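PilM (Escherichia coli, PDB 3EOI) is of unknown function but, as a plasmid-encoded member of the PilM family, is probably connected with a pilus system. Local coordinates at residues A[8-11]-A[12-15]; A[14-17]-A[18-21]; A[80-83]-A[84-87]. All blocks are in the same frame, centred on the assembly; numbering follows the deposited sequence.

How the interactions relate
Interactions 1 and 2 follow each other on helix 10-34, sharing Ile14 and Thr15, with centres about 9 Å apart; interaction 3 comes much later in the chain, where helix 77-84 ends in a loop that leads on to strand 92-95. Its centre lies about 10 Å from that of interaction 2 and about 16 Å from that of interaction 1. The two helices meet here: Thr15 O probably accepts a hydrogen bond from Gln84 NE2 at 3.1 Å, and Leu81 packs on Ala18 and Phe21. The long helix thus runs from an exposed start into a partly buried stretch that packs on helix 77-84 and on strand 66-72 of the antiparallel sheet.

Interaction 1 (A[8-11]-A[12-15])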
loop_
_atom_site.group_PDB
_atom_site.type_symbol
_atom_site.label_atom_id
_atom_site.label_comp_id
_atom_site.label_asym_id
_atom_site.label_seq_id
_atom_site.Cartn_x
_atom_site.Cartn_y
_atom_site.Cartn_z
ATOM N N HIS A 8 4.081 -22.978 5.048
ATOM C CA HIS A 8 3.229 -22.433 6.120
ATOM C C HIS A 8 3.882 -21.291 6.857
ATOM O O HIS A 8 3.750 -21.179 8.086
ATOM C CB HIS A 8 2.831 -23.515 7.128
ATOM C CG HIS A 8 2.254 -24.743 6.490
ATOM N ND1 HIS A 8 2.457 -26.006 6.993
ATOM C CD2 HIS A 8 1.504 -24.897 5.372
ATOM C CE1 HIS A 8 1.824 -26.886 6.235
ATOM N NE2 HIS A 8 1.252 -26.246 5.233
ATOM N N GLN A 9 4.530 -20.408 6.113
ATOM C CA GLN A 9 5.179 -19.239 6.748
ATOM C C GLN A 9 4.365 -17.963 6.615
ATOM O O GLN A 9 4.894 -16.872 6.479
ATOM C CB GLN A 9 6.604 -19.043 6.218
ATOM C CG GLN A 9 7.511 -20.216 6.569
ATOM C CD GLN A 9 8.901 -19.949 6.048
ATOM O OE1 GLN A 9 9.722 -19.360 6.722
ATOM N NE2 GLN A 9 9.136 -20.335 4.785
ATOM N N GLN A 10 3.055 -18.111 6.722
ATOM C CA GLN A 10 2.143 -16.959 6.574
ATOM C C GLN A 10 2.420 -15.796 7.505
ATOM O O GLN A 10 2.461 -14.661 7.070
ATOM C CB GLN A 10 0.688 -17.435 6.787
ATOM C CG GLN A 10 0.119 -18.069 5.517
ATOM C CD GLN A 10 0.728 -19.417 5.302
ATOM O OE1 GLN A 10 0.983 -20.169 6.273
ATOM N NE2 GLN A 10 0.986 -19.751 4.032
ATOM N N THR A 11 2.635 -16.049 8.797
ATOM C CA THR A 11 2.898 -14.891 9.682
ATOM C C THR A 11 4.230 -14.198 9.364
ATOM O O THR A 11 4.321 -12.951 9.302
ATOM C CB THR A 11 2.864 -15.325 11.125
ATOM O OG1 THR A 11 1.502 -15.661 11.449
ATOM C CG2 THR A 11 3.381 -14.210 12.067
ATOM N N ALA A 12 5.259 -14.985 9.108
ATOM C CA ALA A 12 6.528 -14.382 8.670
ATOM C C ALA A 12 6.315 -13.537 7.406
ATOM O O ALA A 12 6.896 -12.464 7.247
ATOM C CB ALA A 12 7.567 -15.480 8.363
ATOM N N GLU A 13 5.561 -14.070 6.444
ATOM C CA GLU A 13 5.283 -13.361 5.184
ATOM C C GLU A 13 4.541 -12.046 5.441
ATOM O O GLU A 13 4.927 -10.983 4.854
ATOM C CB GLU A 13 4.454 -14.250 4.231
ATOM C CG GLU A 13 5.219 -15.404 3.641
ATOM C CD GLU A 13 4.354 -16.439 2.952
ATOM O OE1 GLU A 13 3.100 -16.284 2.993
ATOM O OE2 GLU A 13 4.973 -17.403 2.354
ATOM N N ILE A 14 3.474 -12.075 6.257
ATOM C CA ILE A 14 2.718 -10.806 6.436
ATOM C C ILE A 14 3.523 -9.819 7.243
ATOM O O ILE A 14 3.439 -8.612 7.055
ATOM C CB ILE A 14 1.275 -10.988 7.011
ATOM C CG1 ILE A 14 1.303 -11.504 8.463
ATOM C CG2 ILE A 14 0.426 -11.798 5.991
ATOM C CD1 ILE A 14 -0.046 -11.419 9.205
ATOM N N THR A 15 4.363 -10.316 8.159
ATOM C CA THR A 15 5.206 -9.390 8.899
ATOM C C THR A 15 6.132 -8.618 7.986
ATOM O O THR A 15 6.217 -7.407 8.118
ATOM C CB THR A 15 6.037 -10.124 9.950
ATOM O OG1 THR A 15 5.169 -10.854 10.836
ATOM C CG2 THR A 15 6.923 -9.137 10.739
#
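With chi1 at -57°, Thr15 sets its OG1 beside its own backbone N and back toward the preceding turn, where it reaches Thr11 O; the same kind of torsion in Glu13 (chi1 -71°) swings CG back over the carbonyl of Gln9. Thr15 OG1 donates to Thr11 O over 2.7 Å, coming from above the carbonyl plane, while Thr15 N binds that oxygen at 2.9 Å from the opposite face. One carbonyl oxygen is therefore gripped twice by a single residue, which should hold the threonine hydroxyl in place. Thr11 CG2 passes 4.0 Å from Thr15 OG1, the two side chains crossing at a slant.

Glu13 CG lies only 3.2 Å from Gln9 O, the oxygen that Glu13 N also binds. Beyond CG the glutamate runs extended alongside Gln10, both pointing the same way, though Gln10 NE2 and Glu13 OE1 stay 4.2 Å apart. The Gln9 amide heads away from residues 12-15, its NE2 bonding to Val6 O. Ile14 N takes Gln10 O at 2.9 Å, and Ile14 CG1 rests 3.5 Å from Thr11 O. These are the largely exposed opening turns of helix 10-34, with Gln9 at the N-cap and the Thr15 hydroxyl folded back onto the carbonyl four residues earlier.

Interaction 2 (A[14-17]-A[18-21]); sequences ITQQ and AADF
The one side-chain hydrogen bond here joins Gln16 to Asp20, one helical turn on. Gln16 NE2 donates to Asp20 OD1 at 2.9 Å with an N-H...O angle of 156°. The oxygen lies nearly in the plane of the glutamine amide, but the nitrogen meets it from above the carboxylate plane, the two flat groups being turned 50° against each other. Gln16 gets there by a bend: CG leaves opposite the backbone N (chi1 -171°), and the turn at chi2 brings the amide forward over Asp20.

Charge adds to this grip. Asp20 OD1 also forms a salt bridge with Arg23, and OD2 accepts from Asn57 ND2, so both oxygens of this buried carboxylate are engaged. A leucine in its place would probably leave Arg23 without this countercharge, Asn57 ND2 without this acceptor and the Gln16 amide free to turn.

The backbone bonds are those of a regular alpha-helix, i to i+4, in the part of helix 10-34 that packs on helix 77-84 and on strand 66-72 of the antiparallel sheet. Ala18 N binds Ile14 O and Ala19 N binds Thr15 O, while Asp20 N reaches Gln16 O at 2.8 Å and Phe21 N reaches Gln17 O.

Apolar atoms lie against the same carbonyls. Ala18 CB sits 3.4 Å from Ile14 O, and Phe21 CB is 3.3 Å from Gln17 O, from where the ring leads away to pack on Leu81, Val69 and Ala71. The Gln17 side chain touches Leu77 and Ala71, and its NE2 donates to Asn57 O.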
loop_
_atom_site.group_PDB
_atom_site.type_symbol
_atom_site.label_atom_id
_atom_site.label_comp_id
_atom_site.label_asym_id
_atom_site.label_seq_id
_atom_site.Cartn_x
_atom_site.Cartn_y
_atom_site.Cartn_z
ATOM N N ILE A 14 3.474 -12.075 6.257
ATOM C CA ILE A 14 2.718 -10.806 6.436
ATOM C C ILE A 14 3.523 -9.819 7.243
ATOM O O ILE A 14 3.439 -8.612 7.055
ATOM C CB ILE A 14 1.275 -10.988 7.011
ATOM C CG1 ILE A 14 1.303 -11.504 8.463
ATOM C CG2 ILE A 14 0.426 -11.798 5.991
ATOM C CD1 ILE A 14 -0.046 -11.419 9.205
ATOM N N THR A 15 4.363 -10.316 8.159
ATOM C CA THR A 15 5.206 -9.390 8.899
ATOM C C THR A 15 6.132 -8.618 7.986
ATOM O O THR A 15 6.217 -7.407 8.118
ATOM C CB THR A 15 6.037 -10.124 9.950
ATOM O OG1 THR A 15 5.169 -10.854 10.836
ATOM C CG2 THR A 15 6.923 -9.137 10.739
ATOM N N GLN A 16 6.758 -9.300 7.036
ATOM C CA GLN A 16 7.656 -8.639 6.113
ATOM C C GLN A 16 6.897 -7.787 5.078
ATOM O O GLN A 16 7.314 -6.675 4.725
ATOM C CB GLN A 16 8.505 -9.662 5.386
ATOM C CG GLN A 16 9.633 -9.010 4.562
ATOM C CD GLN A 16 10.668 -8.284 5.456
ATOM O OE1 GLN A 16 11.166 -8.827 6.452
ATOM N NE2 GLN A 16 10.957 -7.018 5.107
ATOM N N GLN A 17 5.735 -8.264 4.620
ATOM C CA GLN A 17 4.893 -7.483 3.725
ATOM C C GLN A 17 4.478 -6.181 4.394
ATOM O O GLN A 17 4.501 -5.116 3.742
ATOM C CB GLN A 17 3.662 -8.279 3.410
ATOM C CG GLN A 17 2.586 -7.505 2.681
ATOM C CD GLN A 17 2.961 -7.182 1.276
ATOM O OE1 GLN A 17 2.560 -7.888 0.305
ATOM N NE2 GLN A 17 3.710 -6.083 1.121
ATOM N N ALA A 18 4.099 -6.182 5.693
ATOM C CA ALA A 18 3.693 -4.950 6.308
ATOM C C ALA A 18 4.873 -4.038 6.472
ATOM O O ALA A 18 4.725 -2.815 6.299
ATOM C CB ALA A 18 3.080 -5.260 7.700
ATOM N N ALA A 19 6.035 -4.597 6.833
ATOM C CA ALA A 19 7.195 -3.730 7.015
ATOM C C ALA A 19 7.584 -3.076 5.706
ATOM O O ALA A 19 7.873 -1.835 5.672
ATOM C CB ALA A 19 8.398 -4.520 7.613
ATOM N N ASP A 20 7.556 -3.867 4.625
ATOM C CA ASP A 20 7.822 -3.280 3.294
ATOM C C ASP A 20 6.813 -2.185 2.898
ATOM O O ASP A 20 7.181 -1.110 2.366
ATOM C CB ASP A 20 7.825 -4.336 2.184
ATOM C CG ASP A 20 8.928 -5.383 2.358
ATOM O OD1 ASP A 20 9.831 -5.157 3.174
ATOM O OD2 ASP A 20 8.910 -6.401 1.600
ATOM N N PHE A 21 5.529 -2.495 3.091
ATOM C CA PHE A 21 4.458 -1.530 2.818
ATOM C C PHE A 21 4.757 -0.212 3.585
ATOM O O PHE A 21 4.675 0.928 3.048
ATOM C CB PHE A 21 3.135 -2.150 3.283
ATOM C CG PHE A 21 1.894 -1.379 2.903
ATOM C CD1 PHE A 21 1.606 -0.135 3.503
ATOM C CD2 PHE A 21 1.008 -1.886 1.931
ATOM C CE1 PHE A 21 0.484 0.566 3.153
ATOM C CE2 PHE A 21 -0.204 -1.170 1.605
ATOM C CZ PHE A 21 -0.442 0.086 2.226
#

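Interaction 3 (A[80-83]-A[84-87]); sequences ALLE and QSGD
Ser85 folds back onto Leu81 O in the last turn of helix 77-84: its OG stands between its own backbone N and carbonyl carbon (chi1 74°), and from there the hydroxyl donates to Leu81 O at 2.9 Å, tilted from the carbonyl plane. Its backbone N makes just a weak bond to the same oxygen, so the hydroxyl is the shorter of the two links from Ser85 to Leu81 O. The same OG also accepts from Ala89 N, which ties the following loop to the helix end.

Gln84 instead runs extended, its CG only 3.4 Å from Ala80 O, the oxygen its own N binds at 2.9 Å. The amide then leaves this turn for the neighbouring helix 10-34, where NE2 makes a probable hydrogen bond to Thr15 O and the side chain lies on Ala18, Ala19 and Ile22.

Leu82 and Asp87 meet more loosely: Asp87 sets off away from the helix, but its OD1 comes within 3.7 Å of Leu82 CB, and Leu82 CD2 approaches Asp87 CA at 4.1 Å. Beside this contact the backbone closes: Leu82 O accepts from Asp87 N at 2.8 Å and, from the other face of its plane, from Ser85 N. Gly86 N binds Glu83 O at 3.2 Å, well above that carbonyl plane. With the 6→1 bond from Asp87 N, the 5→2-type bond from Gly86 N and Gly86 at positive phi (61°) as C-prime residue, helix 77-84 ends in a Schellman motif.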
loop_
_atom_site.group_PDB
_atom_site.type_symbol
_atom_site.label_atom_id
_atom_site.label_comp_id
_atom_site.label_asym_id
_atom_site.label_seq_id
_atom_site.Cartn_x
_atom_site.Cartn_y
_atom_site.Cartn_z
ATOM N N ALA A 80 -1.189 -6.199 11.145
ATOM C CA ALA A 80 0.269 -6.052 11.174
ATOM C C ALA A 80 0.639 -4.628 10.730
ATOM O O ALA A 80 1.567 -4.011 11.281
ATOM C CB ALA A 80 0.911 -7.075 10.294
ATOM N N LEU A 81 -0.091 -4.110 9.730
ATOM C CA LEU A 81 0.153 -2.738 9.312
ATOM C C LEU A 81 -0.133 -1.794 10.421
ATOM O O LEU A 81 0.604 -0.810 10.645
ATOM C CB LEU A 81 -0.742 -2.399 8.112
ATOM C CG LEU A 81 -0.316 -3.079 6.811
ATOM C CD1 LEU A 81 -1.398 -2.957 5.764
ATOM C CD2 LEU A 81 0.993 -2.479 6.263
ATOM N N LEU A 82 -1.236 -2.035 11.112
ATOM C CA LEU A 82 -1.554 -1.177 12.280
ATOM C C LEU A 82 -0.513 -1.315 13.412
ATOM O O LEU A 82 -0.027 -0.340 14.032
ATOM C CB LEU A 82 -2.987 -1.483 12.764
ATOM C CG LEU A 82 -3.999 -1.015 11.726
ATOM C CD1 LEU A 82 -5.377 -1.599 12.023
ATOM C CD2 LEU A 82 -3.986 0.540 11.760
ATOM N N GLU A 83 -0.114 -2.537 13.707
ATOM C CA GLU A 83 0.924 -2.682 14.711
ATOM C C GLU A 83 2.194 -1.902 14.366
ATOM O O GLU A 83 2.772 -1.243 15.233
ATOM C CB GLU A 83 1.312 -4.170 14.829
ATOM C CG GLU A 83 2.376 -4.414 15.885
ATOM C CD GLU A 83 2.731 -5.872 16.020
ATOM O OE1 GLU A 83 2.461 -6.657 15.081
ATOM O OE2 GLU A 83 3.318 -6.206 17.055
ATOM N N GLN A 84 2.670 -2.069 13.151
ATOM C CA GLN A 84 3.999 -1.548 12.785
ATOM C C GLN A 84 3.947 -0.043 12.524
ATOM O O GLN A 84 4.981 0.576 12.340
ATOM C CB GLN A 84 4.542 -2.304 11.574
ATOM C CG GLN A 84 4.886 -3.789 11.929
ATOM C CD GLN A 84 5.514 -4.491 10.730
ATOM O OE1 GLN A 84 6.211 -3.850 9.933
ATOM N NE2 GLN A 84 5.277 -5.795 10.607
ATOM N N SER A 85 2.737 0.526 12.517
ATOM C CA SER A 85 2.543 1.996 12.417
ATOM C C SER A 85 1.958 2.591 13.726
ATOM O O SER A 85 1.497 3.737 13.749
ATOM C CB SER A 85 1.628 2.310 11.211
ATOM O OG SER A 85 0.278 1.956 11.519
ATOM N N GLY A 86 1.975 1.841 14.833
ATOM C CA GLY A 86 1.522 2.385 16.126
ATOM C C GLY A 86 0.058 2.793 16.021
ATOM O O GLY A 86 -0.401 3.753 16.628
ATOM N N ASP A 87 -0.681 2.070 15.192
ATOM C CA ASP A 87 -2.113 2.294 14.976
ATOM C C ASP A 87 -2.438 3.553 14.253
ATOM O O ASP A 87 -3.613 4.006 14.258
ATOM C CB ASP A 87 -2.868 2.283 16.318
ATOM C CG ASP A 87 -2.861 0.921 16.949
ATOM O OD1 ASP A 87 -3.027 -0.069 16.215
ATOM O OD2 ASP A 87 -2.663 0.806 18.164
#